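Local coordinates for protein arabinan-endo 1,5-alpha-l-arabinase (Bacillus subtilis, PDB 1UV4) that hydrolyses internal alpha-1,5-arabinofuranosidic linkages in linear arabinan and branched sugar beet arabinan, contributing to breakdown of the plant cell wall, at residues 27-32 against 73-78; 37-42 against 49-54; 86-91 against 101-106; 133-138 against 145-150. All blocks are in the same frame, centred on the assembly; numbering follows the deposited sequence.

Overall arrangement
The chain forms a five-bladed beta-propeller, and the four contacts sample three successive blades. Strand 23-29 leads into contact 2 (37-42 against 49-54), the outer hairpin of the first of these. Contact 1 (27-32 against 73-78) closes a wider loop that encloses contact 2 and joins this blade to the innermost strand of the next. The chain then runs into contact 3 (86-91 against 101-106), the central hairpin of that second blade, and afterwards into contact 4 (133-138 against 145-150), the inner hairpin of the third. Contacts 1, 3 and 4 follow in series. Contacts 1 and 4 meet at the same calcium ion, whereas contacts 2 and 4 do not touch, their centres lying about 22 Å apart.

Contact 1 (27-32 against 73-78); sequences LGTGLT and QWAPDI. With CA (calcium ion), chain D.
Thr29 and Ala75 meet at a seam between two blades of the five-bladed beta-propeller, where the end of strand 23-29 runs against the innermost strand, 74-81, of the next blade. The short segments approach to 4.8 Å between axes and run nearly antiparallel, at 157°, but just two hydrogen bonds cross between them. In one, Ala75 N donates to Thr29 OG1 over 2.9 Å. The threonine hydroxyl is placed for this by a chi1 of -65°, which sets OG1 beside its own backbone N and swings CG2 alongside Trp74, 3.8 Å from Trp74 CD1. The same hydroxyl is hydrogen-bonded to Asp14 OD2, which ties the seam to Asp14, inferred to be the proton acceptor. In the second bond Gly30 N reaches Gln73 O at 3.0 Å, almost in line with the carbonyl, as the C=O...N angle of 170° indicates.

Further along, the Pro76 ring lies against the Gly28 backbone, with Pro76 CD 3.4 Å from Gly28 C, and Pro76 CG touches Leu27 CB at 3.8 Å. Asp77 turns the other way, into the metal site that it shares with Glu135 and Asp257. Its OD1 binds the calcium ion at 2.3 Å, while the water donating to Ile78 O over 2.8 Å is itself a calcium ligand.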
loop_
_atom_site.group_PDB
_atom_site.type_symbol
_atom_site.label_atom_id
_atom_site.label_comp_id
_atom_site.label_asym_id
_atom_site.label_seq_id
_atom_site.Cartn_x
_atom_site.Cartn_y
_atom_site.Cartn_z
ATOM N N LEU A 27 -9.670 3.378 -2.958
ATOM C CA LEU A 27 -9.988 2.613 -1.765
ATOM C C LEU A 27 -8.963 2.940 -0.709
ATOM O O LEU A 27 -7.812 3.289 -1.031
ATOM C CB LEU A 27 -9.971 1.117 -2.032
ATOM C CG LEU A 27 -10.969 0.643 -3.077
ATOM C CD1 LEU A 27 -10.478 0.902 -4.445
ATOM C CD2 LEU A 27 -11.248 -0.882 -2.934
ATOM N N GLY A 28 -9.351 2.867 0.571
ATOM C CA GLY A 28 -8.428 3.168 1.656
ATOM C C GLY A 28 -8.819 2.381 2.885
ATOM O O GLY A 28 -9.774 1.634 2.914
ATOM N N THR A 29 -8.016 2.565 3.919
ATOM C CA THR A 29 -8.340 2.029 5.230
ATOM C C THR A 29 -9.726 2.475 5.647
ATOM O O THR A 29 -10.081 3.633 5.470
ATOM C CB THR A 29 -7.300 2.495 6.216
ATOM O OG1 THR A 29 -6.037 1.915 5.829
ATOM C CG2 THR A 29 -7.559 2.091 7.650
ATOM N N GLY A 30 -10.500 1.552 6.190
ATOM C CA GLY A 30 -11.785 1.921 6.739
ATOM C C GLY A 30 -11.658 2.981 7.834
ATOM O O GLY A 30 -10.635 3.087 8.562
ATOM N N LEU A 31 -12.688 3.807 7.958
ATOM C CA LEU A 31 -12.820 4.676 9.124
ATOM C C LEU A 31 -12.742 3.878 10.393
ATOM O O LEU A 31 -13.264 2.759 10.460
ATOM C CB LEU A 31 -14.085 5.509 9.079
ATOM C CG LEU A 31 -14.333 6.374 7.844
ATOM C CD1 LEU A 31 -15.607 7.138 7.993
ATOM C CD2 LEU A 31 -13.131 7.320 7.537
ATOM N N THR A 32 -12.038 4.398 11.401
ATOM C CA THR A 32 -11.797 3.629 12.611
ATOM C C THR A 32 -13.086 3.189 13.306
ATOM O O THR A 32 -13.152 2.070 13.842
ATOM C CB THR A 32 -10.926 4.422 13.610
ATOM O OG1 THR A 32 -9.613 4.571 13.061
ATOM C CG2 THR A 32 -10.709 3.631 14.923
ATOM N N GLN A 73 -10.724 -2.547 8.363
ATOM C CA GLN A 73 -9.599 -3.204 7.684
ATOM C C GLN A 73 -8.703 -2.145 7.012
ATOM O O GLN A 73 -9.102 -1.006 6.844
ATOM C CB GLN A 73 -10.041 -4.257 6.670
ATOM C CG GLN A 73 -10.495 -5.568 7.370
ATOM C CD GLN A 73 -11.708 -5.369 8.235
ATOM O OE1 GLN A 73 -12.800 -5.019 7.784
ATOM N NE2 GLN A 73 -11.536 -5.582 9.529
ATOM N N TRP A 74 -7.449 -2.512 6.732
ATOM C CA TRP A 74 -6.442 -1.499 6.415
ATOM C C TRP A 74 -5.749 -1.700 5.081
ATOM O O TRP A 74 -5.501 -2.816 4.633
ATOM C CB TRP A 74 -5.285 -1.429 7.454
ATOM C CG TRP A 74 -5.634 -1.395 8.896
ATOM C CD1 TRP A 74 -6.860 -1.202 9.478
ATOM C CD2 TRP A 74 -4.731 -1.642 9.954
ATOM N NE1 TRP A 74 -6.759 -1.285 10.851
ATOM C CE2 TRP A 74 -5.461 -1.562 11.163
ATOM C CE3 TRP A 74 -3.363 -1.922 10.016
ATOM C CZ2 TRP A 74 -4.863 -1.732 12.408
ATOM C CZ3 TRP A 74 -2.788 -2.081 11.287
ATOM C CH2 TRP A 74 -3.535 -1.992 12.428
ATOM N N ALA A 75 -5.394 -0.584 4.466
ATOM C CA ALA A 75 -4.379 -0.551 3.415
ATOM C C ALA A 75 -4.665 -1.498 2.248
ATOM O O ALA A 75 -3.918 -2.391 1.932
ATOM C CB ALA A 75 -3.006 -0.769 4.035
ATOM N N PRO A 76 -5.815 -1.271 1.615
ATOM C CA PRO A 76 -6.194 -2.076 0.455
ATOM C C PRO A 76 -5.254 -1.858 -0.718
ATOM O O PRO A 76 -4.611 -0.826 -0.862
ATOM C CB PRO A 76 -7.604 -1.605 0.183
ATOM C CG PRO A 76 -7.577 -0.226 0.564
ATOM C CD PRO A 76 -6.768 -0.185 1.881
ATOM N N ASP A 77 -5.233 -2.862 -1.580
ATOM C CA ASP A 77 -4.475 -2.789 -2.793
ATOM C C ASP A 77 -5.239 -3.502 -3.883
ATOM O O ASP A 77 -5.761 -4.558 -3.616
ATOM C CB ASP A 77 -3.081 -3.372 -2.589
ATOM C CG ASP A 77 -2.245 -3.182 -3.781
ATOM O OD1 ASP A 77 -1.782 -2.012 -4.040
ATOM O OD2 ASP A 77 -1.989 -4.113 -4.619
ATOM N N ILE A 78 -5.295 -2.911 -5.068
ATOM C CA ILE A 78 -6.151 -3.471 -6.128
ATOM C C ILE A 78 -5.463 -3.437 -7.469
ATOM O O ILE A 78 -4.740 -2.500 -7.795
ATOM C CB ILE A 78 -7.494 -2.730 -6.144
ATOM C CG1 ILE A 78 -8.522 -3.489 -6.996
ATOM C CG2 ILE A 78 -7.342 -1.308 -6.573
ATOM C CD1 ILE A 78 -9.929 -2.978 -6.826
HETATM CA CA CA D . -0.693 -0.984 -5.775
HETATM O O HOH W 1 -0.917 -3.184 -6.815
HETATM O O HOH W 2 -2.792 -0.789 -6.755
HETATM O O HOH W 3 1.034 -0.610 -7.315
HETATM O O HOH W 4 -1.410 0.099 -8.183
#

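Contact 2 (37-42 against 49-54); sequences LRVLKS and TVQKSI
The Arg38 guanidinium has Leu40 CD2 over one face, displaced toward the rim, and Val50 approaching it obliquely from the partner strand, with Val50 CG2 3.8 Å from Arg38 NH1. Two of its nitrogens bind outside the pair: NE donates to Leu11 O and NH2 forms a salt bridge with Glu10. These bonds fix the rotation of a group that an extended chain, CG anti to the backbone N (chi1 -177°), carries out beside Val50. The same valine methyl, Val50 CG2, lies 3.8 Å from Leu40 CD2, so one branch serves both leucine and arginine.

The two segments form the outer beta hairpin of a propeller blade, antiparallel but strongly twisted, with 135° between their axes. Lys41 and Thr49 exchange two backbone bonds, and Leu37 and Ile54 another two. Between these pairs the register slips by one residue, an irregularity of bulge type on the 49-54 side. Gln51 N still reaches Val39 O at 2.8 Å, but Val39 N is met by a water instead of Gln51 O. That water accepts from Val39 N at 3.0 Å, donates to Gln51 O at 2.7 Å, and is hydrogen-bonded to Ser53 OG at 2.8 Å. At the slip, packing is tight: Ser53 CB lies 3.1 Å from Leu37 O.

On the sheet face bearing Leu37, Val39 and Ile54, the side chains of Val39 and Ile54 cross at about a right angle, Val39 CG2 touching Ile54 CD1 at 3.8 Å. Leu37 and Ile54 both rest against Leu87 of the neighbouring blade.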
loop_
_atom_site.group_PDB
_atom_site.type_symbol
_atom_site.label_atom_id
_atom_site.label_comp_id
_atom_site.label_asym_id
_atom_site.label_seq_id
_atom_site.Cartn_x
_atom_site.Cartn_y
_atom_site.Cartn_z
ATOM N N LEU A 37 -13.535 -1.586 4.547
ATOM C CA LEU A 37 -12.644 -0.799 3.707
ATOM C C LEU A 37 -13.419 0.358 3.106
ATOM O O LEU A 37 -14.550 0.188 2.619
ATOM C CB LEU A 37 -12.066 -1.617 2.572
ATOM C CG LEU A 37 -11.179 -2.736 3.041
ATOM C CD1 LEU A 37 -10.970 -3.748 1.901
ATOM C CD2 LEU A 37 -9.884 -2.191 3.561
ATOM N N ARG A 38 -12.785 1.533 3.091
ATOM C CA ARG A 38 -13.352 2.772 2.558
ATOM C C ARG A 38 -13.240 2.826 1.053
ATOM O O ARG A 38 -12.178 2.492 0.472
ATOM C CB ARG A 38 -12.612 3.925 3.160
ATOM C CG ARG A 38 -13.108 5.323 2.777
ATOM C CD ARG A 38 -12.748 6.354 3.775
ATOM N NE ARG A 38 -12.923 7.768 3.435
ATOM C CZ ARG A 38 -14.004 8.474 3.684
ATOM N NH1 ARG A 38 -15.091 7.911 4.189
ATOM N NH2 ARG A 38 -13.985 9.769 3.434
ATOM N N VAL A 39 -14.352 3.220 0.418
ATOM C CA VAL A 39 -14.442 3.290 -1.055
ATOM C C VAL A 39 -14.962 4.671 -1.473
ATOM O O VAL A 39 -16.015 5.113 -1.011
ATOM C CB VAL A 39 -15.405 2.221 -1.634
ATOM C CG1 VAL A 39 -15.455 2.336 -3.147
ATOM C CG2 VAL A 39 -14.970 0.793 -1.189
ATOM N N LEU A 40 -14.203 5.318 -2.356
ATOM C CA LEU A 40 -14.551 6.593 -2.947
ATOM C C LEU A 40 -14.673 6.449 -4.475
ATOM O O LEU A 40 -13.993 5.661 -5.071
ATOM C CB LEU A 40 -13.483 7.640 -2.669
ATOM C CG LEU A 40 -13.079 7.900 -1.211
ATOM C CD1 LEU A 40 -12.088 9.081 -1.237
ATOM C CD2 LEU A 40 -14.256 8.247 -0.375
ATOM N N LYS A 41 -15.568 7.213 -5.065
ATOM C CA LYS A 41 -15.811 7.220 -6.516
ATOM C C LYS A 41 -15.777 8.657 -7.042
ATOM O O LYS A 41 -16.250 9.588 -6.379
ATOM C CB LYS A 41 -17.158 6.620 -6.820
ATOM C CG LYS A 41 -17.518 6.460 -8.299
ATOM C CD LYS A 41 -18.910 5.883 -8.428
ATOM C CE LYS A 41 -19.332 5.730 -9.888
ATOM N NZ LYS A 41 -20.726 5.226 -9.975
ATOM N N SER A 42 -15.211 8.843 -8.242
ATOM C CA SER A 42 -15.257 10.132 -8.888
ATOM C C SER A 42 -15.221 10.006 -10.398
ATOM O O SER A 42 -14.862 8.994 -10.929
ATOM C CB SER A 42 -14.128 10.986 -8.389
ATOM O OG SER A 42 -12.937 10.466 -8.794
ATOM N N THR A 49 -17.057 10.940 -3.963
ATOM C CA THR A 49 -18.204 10.630 -3.149
ATOM C C THR A 49 -17.907 9.327 -2.449
ATOM O O THR A 49 -17.318 8.415 -3.029
ATOM C CB THR A 49 -19.472 10.529 -4.034
ATOM O OG1 THR A 49 -19.431 9.314 -4.780
ATOM C CG2 THR A 49 -19.553 11.653 -5.043
ATOM N N VAL A 50 -18.372 9.210 -1.215
ATOM C CA VAL A 50 -18.146 8.028 -0.396
ATOM C C VAL A 50 -19.187 6.975 -0.785
ATOM O O VAL A 50 -20.373 7.236 -0.764
ATOM C CB VAL A 50 -18.324 8.367 1.098
ATOM C CG1 VAL A 50 -18.152 7.096 1.951
ATOM C CG2 VAL A 50 -17.334 9.433 1.512
ATOM N N GLN A 51 -18.720 5.799 -1.129
ATOM C CA GLN A 51 -19.581 4.673 -1.494
ATOM C C GLN A 51 -19.757 3.740 -0.308
ATOM O O GLN A 51 -19.040 3.837 0.694
ATOM C CB GLN A 51 -18.905 3.892 -2.621
ATOM C CG GLN A 51 -18.498 4.741 -3.836
ATOM C CD GLN A 51 -19.680 5.487 -4.440
ATOM O OE1 GLN A 51 -19.788 6.714 -4.285
ATOM N NE2 GLN A 51 -20.555 4.770 -5.129
ATOM N N LYS A 52 -20.694 2.799 -0.425
ATOM C CA LYS A 52 -20.783 1.715 0.542
ATOM C C LYS A 52 -19.440 1.025 0.668
ATOM O O LYS A 52 -18.805 0.694 -0.300
ATOM C CB LYS A 52 -21.869 0.691 0.215
ATOM C CG LYS A 52 -22.227 -0.186 1.456
ATOM C CD LYS A 52 -23.542 -0.922 1.311
ATOM C CE LYS A 52 -23.896 -1.705 2.562
ATOM N NZ LYS A 52 -25.186 -2.429 2.343
ATOM N N SER A 53 -19.038 0.779 1.889
ATOM C CA SER A 53 -17.763 0.134 2.162
ATOM C C SER A 53 -17.791 -1.321 1.743
ATOM O O SER A 53 -18.851 -1.905 1.611
ATOM C CB SER A 53 -17.446 0.207 3.656
ATOM O OG SER A 53 -17.240 1.553 4.055
ATOM N N ILE A 54 -16.612 -1.889 1.554
ATOM C CA ILE A 54 -16.385 -3.304 1.349
ATOM C C ILE A 54 -16.228 -3.921 2.740
ATOM O O ILE A 54 -15.610 -3.323 3.580
ATOM C CB ILE A 54 -15.171 -3.528 0.421
ATOM C CG1 ILE A 54 -15.500 -2.968 -0.981
ATOM C CG2 ILE A 54 -14.871 -5.011 0.331
ATOM C CD1 ILE A 54 -14.333 -2.874 -1.904
HETATM O O HOH W 5 -16.726 3.622 2.164
#

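Contact 3 (86-91 against 101-106); sequences WLYYSV and IGLASS
Leu103 lays a methyl over the ring of Tyr88: CD1 sits 3.5 Å from the ring centroid and 9° off its normal, a well-centred CH-pi contact. The pair belongs to the beta hairpin that forms the two middle strands, 84-91 and 99-106, of a propeller blade. A chi1 of 178° turns the Leu103 branch directly away from its own backbone N, to run alongside Tyr88 and point the same way, and its second methyl, CD2, reaches Trp86 CE3 at 4.0 Å. The leucine is thus held between two aromatic side chains of the facing strand, while Tyr88 OH is anchored on Met165 O.

Regular antiparallel pairing underlies this. Leu87 and Ala104 exchange two backbone hydrogen bonds, with Ala104 N 2.9 Å from Leu87 O. Tyr89 and Gly102 exchange two more, with Tyr89 N 3.1 Å from Gly102 O.

On the other sheet face the Tyr89 ring folds across the strand at Gly102, with Gly102 CA 4.0 Å from the ring centroid and 28° off its normal. The backbone there has no side chain to hold the ring off. Tyr89 OH is hydrogen-bonded to Trp62 NE1 and donates over 2.6 Å to a water in the ring plane, which in turn donates to Leu103 O at 2.8 Å.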
loop_
_atom_site.group_PDB
_atom_site.type_symbol
_atom_site.label_atom_id
_atom_site.label_comp_id
_atom_site.label_asym_id
_atom_site.label_seq_id
_atom_site.Cartn_x
_atom_site.Cartn_y
_atom_site.Cartn_z
ATOM N N TRP A 86 -8.417 -7.993 -8.158
ATOM C CA TRP A 86 -7.855 -8.646 -6.974
ATOM C C TRP A 86 -7.614 -7.566 -5.943
ATOM O O TRP A 86 -6.863 -6.612 -6.182
ATOM C CB TRP A 86 -6.566 -9.380 -7.318
ATOM C CG TRP A 86 -6.755 -10.298 -8.463
ATOM C CD1 TRP A 86 -6.551 -10.034 -9.778
ATOM C CD2 TRP A 86 -7.228 -11.628 -8.387
ATOM N NE1 TRP A 86 -6.841 -11.149 -10.536
ATOM C CE2 TRP A 86 -7.285 -12.140 -9.694
ATOM C CE3 TRP A 86 -7.629 -12.445 -7.325
ATOM C CZ2 TRP A 86 -7.691 -13.433 -9.951
ATOM C CZ3 TRP A 86 -8.057 -13.712 -7.578
ATOM C CH2 TRP A 86 -8.069 -14.206 -8.883
ATOM N N LEU A 87 -8.211 -7.760 -4.790
ATOM C CA LEU A 87 -8.212 -6.832 -3.699
ATOM C C LEU A 87 -7.512 -7.474 -2.504
ATOM O O LEU A 87 -8.073 -8.401 -1.908
ATOM C CB LEU A 87 -9.681 -6.449 -3.322
ATOM C CG LEU A 87 -9.866 -5.533 -2.104
ATOM C CD1 LEU A 87 -9.142 -4.217 -2.322
ATOM C CD2 LEU A 87 -11.333 -5.268 -1.801
ATOM N N TYR A 88 -6.267 -7.066 -2.237
ATOM C CA TYR A 88 -5.548 -7.514 -1.047
ATOM C C TYR A 88 -5.849 -6.476 0.052
ATOM O O TYR A 88 -5.984 -5.276 -0.224
ATOM C CB TYR A 88 -4.049 -7.628 -1.293
ATOM C CG TYR A 88 -3.684 -8.753 -2.244
ATOM C CD1 TYR A 88 -3.691 -8.572 -3.613
ATOM C CD2 TYR A 88 -3.333 -9.998 -1.780
ATOM C CE1 TYR A 88 -3.377 -9.594 -4.485
ATOM C CE2 TYR A 88 -2.988 -11.014 -2.655
ATOM C CZ TYR A 88 -3.050 -10.829 -4.000
ATOM O OH TYR A 88 -2.722 -11.834 -4.835
ATOM N N TYR A 89 -5.911 -6.887 1.305
ATOM C CA TYR A 89 -6.239 -5.957 2.390
ATOM C C TYR A 89 -5.662 -6.526 3.694
ATOM O O TYR A 89 -5.314 -7.702 3.758
ATOM C CB TYR A 89 -7.761 -5.733 2.470
ATOM C CG TYR A 89 -8.468 -7.011 2.770
ATOM C CD1 TYR A 89 -8.841 -7.881 1.755
ATOM C CD2 TYR A 89 -8.698 -7.408 4.073
ATOM C CE1 TYR A 89 -9.424 -9.086 2.034
ATOM C CE2 TYR A 89 -9.263 -8.572 4.364
ATOM C CZ TYR A 89 -9.641 -9.447 3.350
ATOM O OH TYR A 89 -10.241 -10.666 3.655
ATOM N N SER A 90 -5.682 -5.716 4.752
ATOM C CA SER A 90 -5.037 -6.072 6.015
ATOM C C SER A 90 -6.073 -6.180 7.129
ATOM O O SER A 90 -6.979 -5.335 7.250
ATOM C CB SER A 90 -4.005 -5.013 6.469
ATOM O OG SER A 90 -3.257 -4.518 5.391
ATOM N N VAL A 91 -5.950 -7.232 7.950
ATOM C CA VAL A 91 -6.743 -7.405 9.147
ATOM C C VAL A 91 -5.770 -7.338 10.337
ATOM O O VAL A 91 -4.852 -8.114 10.387
ATOM C CB VAL A 91 -7.406 -8.805 9.127
ATOM C CG1 VAL A 91 -8.188 -9.032 10.384
ATOM C CG2 VAL A 91 -8.243 -8.987 7.874
ATOM N N ILE A 101 -3.118 -10.778 5.934
ATOM C CA ILE A 101 -3.527 -10.209 4.653
ATOM C C ILE A 101 -4.499 -11.188 4.036
ATOM O O ILE A 101 -4.221 -12.382 3.941
ATOM C CB ILE A 101 -2.301 -9.937 3.699
ATOM C CG1 ILE A 101 -1.453 -8.801 4.235
ATOM C CG2 ILE A 101 -2.743 -9.681 2.256
ATOM C CD1 ILE A 101 -0.037 -8.772 3.718
ATOM N N GLY A 102 -5.658 -10.656 3.628
ATOM C CA GLY A 102 -6.676 -11.427 2.931
ATOM C C GLY A 102 -6.775 -10.973 1.481
ATOM O O GLY A 102 -6.178 -9.976 1.061
ATOM N N LEU A 103 -7.509 -11.739 0.721
ATOM C CA LEU A 103 -7.721 -11.489 -0.722
ATOM C C LEU A 103 -9.181 -11.666 -1.054
ATOM O O LEU A 103 -9.809 -12.670 -0.651
ATOM C CB LEU A 103 -6.917 -12.487 -1.579
ATOM C CG LEU A 103 -7.065 -12.400 -3.097
ATOM C CD1 LEU A 103 -6.572 -11.102 -3.607
ATOM C CD2 LEU A 103 -6.303 -13.601 -3.769
ATOM N N ALA A 104 -9.709 -10.734 -1.835
ATOM C CA ALA A 104 -11.025 -10.896 -2.416
ATOM C C ALA A 104 -10.963 -10.608 -3.895
ATOM O O ALA A 104 -10.081 -9.920 -4.350
ATOM C CB ALA A 104 -12.007 -9.948 -1.765
ATOM N N SER A 105 -11.949 -11.088 -4.634
ATOM C CA SER A 105 -11.937 -10.891 -6.080
ATOM C C SER A 105 -13.304 -10.445 -6.571
ATOM O O SER A 105 -14.321 -10.730 -5.945
ATOM C CB SER A 105 -11.465 -12.161 -6.831
ATOM O OG SER A 105 -12.328 -13.263 -6.613
ATOM N N SER A 106 -13.338 -9.777 -7.720
ATOM C CA SER A 106 -14.602 -9.296 -8.309
ATOM C C SER A 106 -14.426 -9.082 -9.800
ATOM O O SER A 106 -13.318 -8.892 -10.280
ATOM C CB SER A 106 -15.025 -7.952 -7.704
ATOM O OG SER A 106 -16.291 -7.559 -8.192
HETATM O O HOH W 6 -11.233 -11.990 1.629
#

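Contact 4 (133-138 against 145-150); sequences DPELTF and WLAFGS. With CA (calcium ion), chain D.
Glu135 OE2 is gripped by three groups: Leu189 N, Thr188 OG1 and a calcium-bound water that donates to Glu135 OE2 over 2.7 Å. The other carboxylate oxygen goes to the metal itself. A bend at chi2 (71°) leads the side chain away from the partner strand and delivers Glu135 OE1 to the calcium ion at 2.4 Å. Asp77 and Asp257 supply the other protein ligands.

The backbone of Glu135 is meanwhile clamped to Ala147. The shortest hydrogen bond between the two segments, though bent to 136° at the hydrogen, runs 2.8 Å from Glu135 N to Ala147 O. The same oxygen receives a CA-H...O contact from Pro134 CA at 3.4 Å, and Glu135 O answers by accepting from Ala147 N. One pair further on, Thr137 N points at Trp145 O over 2.9 Å with an angle of 172°, and Trp145 N returns a bond to Thr137 O.

These strands, 135-138 and 144-148, make the inner beta hairpin of a propeller blade, the former lying next to the calcium ion that Glu135 binds. Leu146 CD1 packs against Pro134 CB at 4.0 Å, on the sheet side where Leu136 and Leu146 also meet Tyr88 of the preceding blade.

Past the last paired residues both segments enter the probable substrate site. Asp133, inferred to orient substrate and the proton donor Glu185, has its backbone N bonded to Ser90 OG. Its carboxylate lies beside the partner chain, Asp133 OD2 being 3.5 Å from Gly149 O and 4.0 Å from Ser150 CB, and Ser150 also touches Glu185.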
loop_
_atom_site.group_PDB
_atom_site.type_symbol
_atom_site.label_atom_id
_atom_site.label_comp_id
_atom_site.label_asym_id
_atom_site.label_seq_id
_atom_site.Cartn_x
_atom_site.Cartn_y
_atom_site.Cartn_z
ATOM N N ASP A 133 -0.290 -4.094 4.825
ATOM C CA ASP A 133 0.119 -3.188 3.760
ATOM C C ASP A 133 0.523 -3.904 2.462
ATOM O O ASP A 133 1.616 -3.691 1.926
ATOM C CB ASP A 133 1.224 -2.215 4.155
ATOM C CG ASP A 133 0.847 -1.312 5.277
ATOM O OD1 ASP A 133 -0.326 -1.230 5.734
ATOM O OD2 ASP A 133 1.751 -0.601 5.795
ATOM N N PRO A 134 -0.368 -4.765 1.935
ATOM C CA PRO A 134 -0.034 -5.517 0.706
ATOM C C PRO A 134 0.117 -4.683 -0.532
ATOM O O PRO A 134 -0.540 -3.660 -0.679
ATOM C CB PRO A 134 -1.242 -6.428 0.525
ATOM C CG PRO A 134 -2.385 -5.720 1.259
ATOM C CD PRO A 134 -1.740 -5.054 2.404
ATOM N N GLU A 135 0.931 -5.177 -1.451
ATOM C CA GLU A 135 1.129 -4.586 -2.750
ATOM C C GLU A 135 1.299 -5.706 -3.769
ATOM O O GLU A 135 2.263 -6.446 -3.715
ATOM C CB GLU A 135 2.398 -3.719 -2.707
ATOM C CG GLU A 135 3.058 -3.399 -4.025
ATOM C CD GLU A 135 2.292 -2.438 -4.900
ATOM O OE1 GLU A 135 1.073 -2.223 -4.668
ATOM O OE2 GLU A 135 2.892 -1.856 -5.860
ATOM N N LEU A 136 0.403 -5.769 -4.732
ATOM C CA LEU A 136 0.509 -6.693 -5.862
ATOM C C LEU A 136 1.347 -6.001 -6.930
ATOM O O LEU A 136 1.111 -4.841 -7.316
ATOM C CB LEU A 136 -0.894 -7.023 -6.401
ATOM C CG LEU A 136 -0.914 -7.932 -7.626
ATOM C CD1 LEU A 136 -0.322 -9.319 -7.373
ATOM C CD2 LEU A 136 -2.367 -8.104 -8.106
ATOM N N THR A 137 2.346 -6.724 -7.421
ATOM C CA THR A 137 3.145 -6.220 -8.509
ATOM C C THR A 137 3.392 -7.345 -9.516
ATOM O O THR A 137 3.033 -8.489 -9.290
ATOM C CB THR A 137 4.439 -5.601 -7.958
ATOM O OG1 THR A 137 5.165 -4.953 -9.010
ATOM C CG2 THR A 137 5.374 -6.630 -7.408
ATOM N N PHE A 138 3.952 -6.962 -10.626
ATOM C CA PHE A 138 4.234 -7.881 -11.731
ATOM C C PHE A 138 5.666 -7.760 -12.149
ATOM O O PHE A 138 6.211 -6.645 -12.268
ATOM C CB PHE A 138 3.282 -7.665 -12.895
ATOM C CG PHE A 138 1.856 -7.811 -12.492
ATOM C CD1 PHE A 138 1.239 -9.054 -12.479
ATOM C CD2 PHE A 138 1.160 -6.708 -12.005
ATOM C CE1 PHE A 138 -0.053 -9.187 -12.053
ATOM C CE2 PHE A 138 -0.118 -6.863 -11.571
ATOM C CZ PHE A 138 -0.716 -8.081 -11.583
ATOM N N TRP A 145 3.705 -11.004 -7.947
ATOM C CA TRP A 145 4.443 -11.053 -6.700
ATOM C C TRP A 145 3.722 -10.133 -5.715
ATOM O O TRP A 145 3.014 -9.201 -6.098
ATOM C CB TRP A 145 5.869 -10.517 -6.885
ATOM C CG TRP A 145 6.791 -11.341 -7.703
ATOM C CD1 TRP A 145 6.738 -11.561 -9.024
ATOM C CD2 TRP A 145 7.976 -12.006 -7.229
ATOM N NE1 TRP A 145 7.788 -12.348 -9.432
ATOM C CE2 TRP A 145 8.578 -12.623 -8.338
ATOM C CE3 TRP A 145 8.590 -12.136 -5.960
ATOM C CZ2 TRP A 145 9.747 -13.389 -8.230
ATOM C CZ3 TRP A 145 9.772 -12.850 -5.877
ATOM C CH2 TRP A 145 10.320 -13.484 -7.000
ATOM N N LEU A 146 3.954 -10.392 -4.445
ATOM C CA LEU A 146 3.333 -9.579 -3.364
ATOM C C LEU A 146 4.404 -9.025 -2.429
ATOM O O LEU A 146 5.210 -9.786 -1.892
ATOM C CB LEU A 146 2.361 -10.424 -2.537
ATOM C CG LEU A 146 1.523 -9.656 -1.479
ATOM C CD1 LEU A 146 0.404 -8.909 -2.127
ATOM C CD2 LEU A 146 1.035 -10.667 -0.385
ATOM N N ALA A 147 4.403 -7.707 -2.257
ATOM C CA ALA A 147 5.223 -7.071 -1.207
ATOM C C ALA A 147 4.305 -6.658 -0.059
ATOM O O ALA A 147 3.108 -6.446 -0.216
ATOM C CB ALA A 147 5.957 -5.911 -1.753
ATOM N N PHE A 148 4.871 -6.598 1.133
ATOM C CA PHE A 148 4.126 -6.154 2.307
ATOM C C PHE A 148 5.075 -5.813 3.431
ATOM O O PHE A 148 6.252 -6.027 3.377
ATOM C CB PHE A 148 3.104 -7.208 2.761
ATOM C CG PHE A 148 3.729 -8.468 3.319
ATOM C CD1 PHE A 148 4.031 -9.524 2.478
ATOM C CD2 PHE A 148 4.060 -8.566 4.657
ATOM C CE1 PHE A 148 4.598 -10.648 2.966
ATOM C CE2 PHE A 148 4.652 -9.716 5.159
ATOM C CZ PHE A 148 4.915 -10.762 4.304
ATOM N N GLY A 149 4.520 -5.218 4.462
ATOM C CA GLY A 149 5.210 -4.998 5.730
ATOM C C GLY A 149 5.016 -3.642 6.370
ATOM O O GLY A 149 4.622 -2.664 5.751
ATOM N N SER A 150 5.360 -3.595 7.651
ATOM C CA SER A 150 5.299 -2.424 8.501
ATOM C C SER A 150 6.029 -2.731 9.795
ATOM O O SER A 150 5.627 -3.635 10.538
ATOM C CB SER A 150 3.859 -2.098 8.815
ATOM O OG SER A 150 3.749 -0.963 9.658
HETATM CA CA CA D . -0.693 -0.984 -5.775
HETATM O O HOH W 3 1.034 -0.610 -7.315
HETATM O O HOH W 1 -0.917 -3.184 -6.815
HETATM O O HOH W 4 -1.410 0.099 -8.183
HETATM O O HOH W 2 -2.792 -0.789 -6.755
#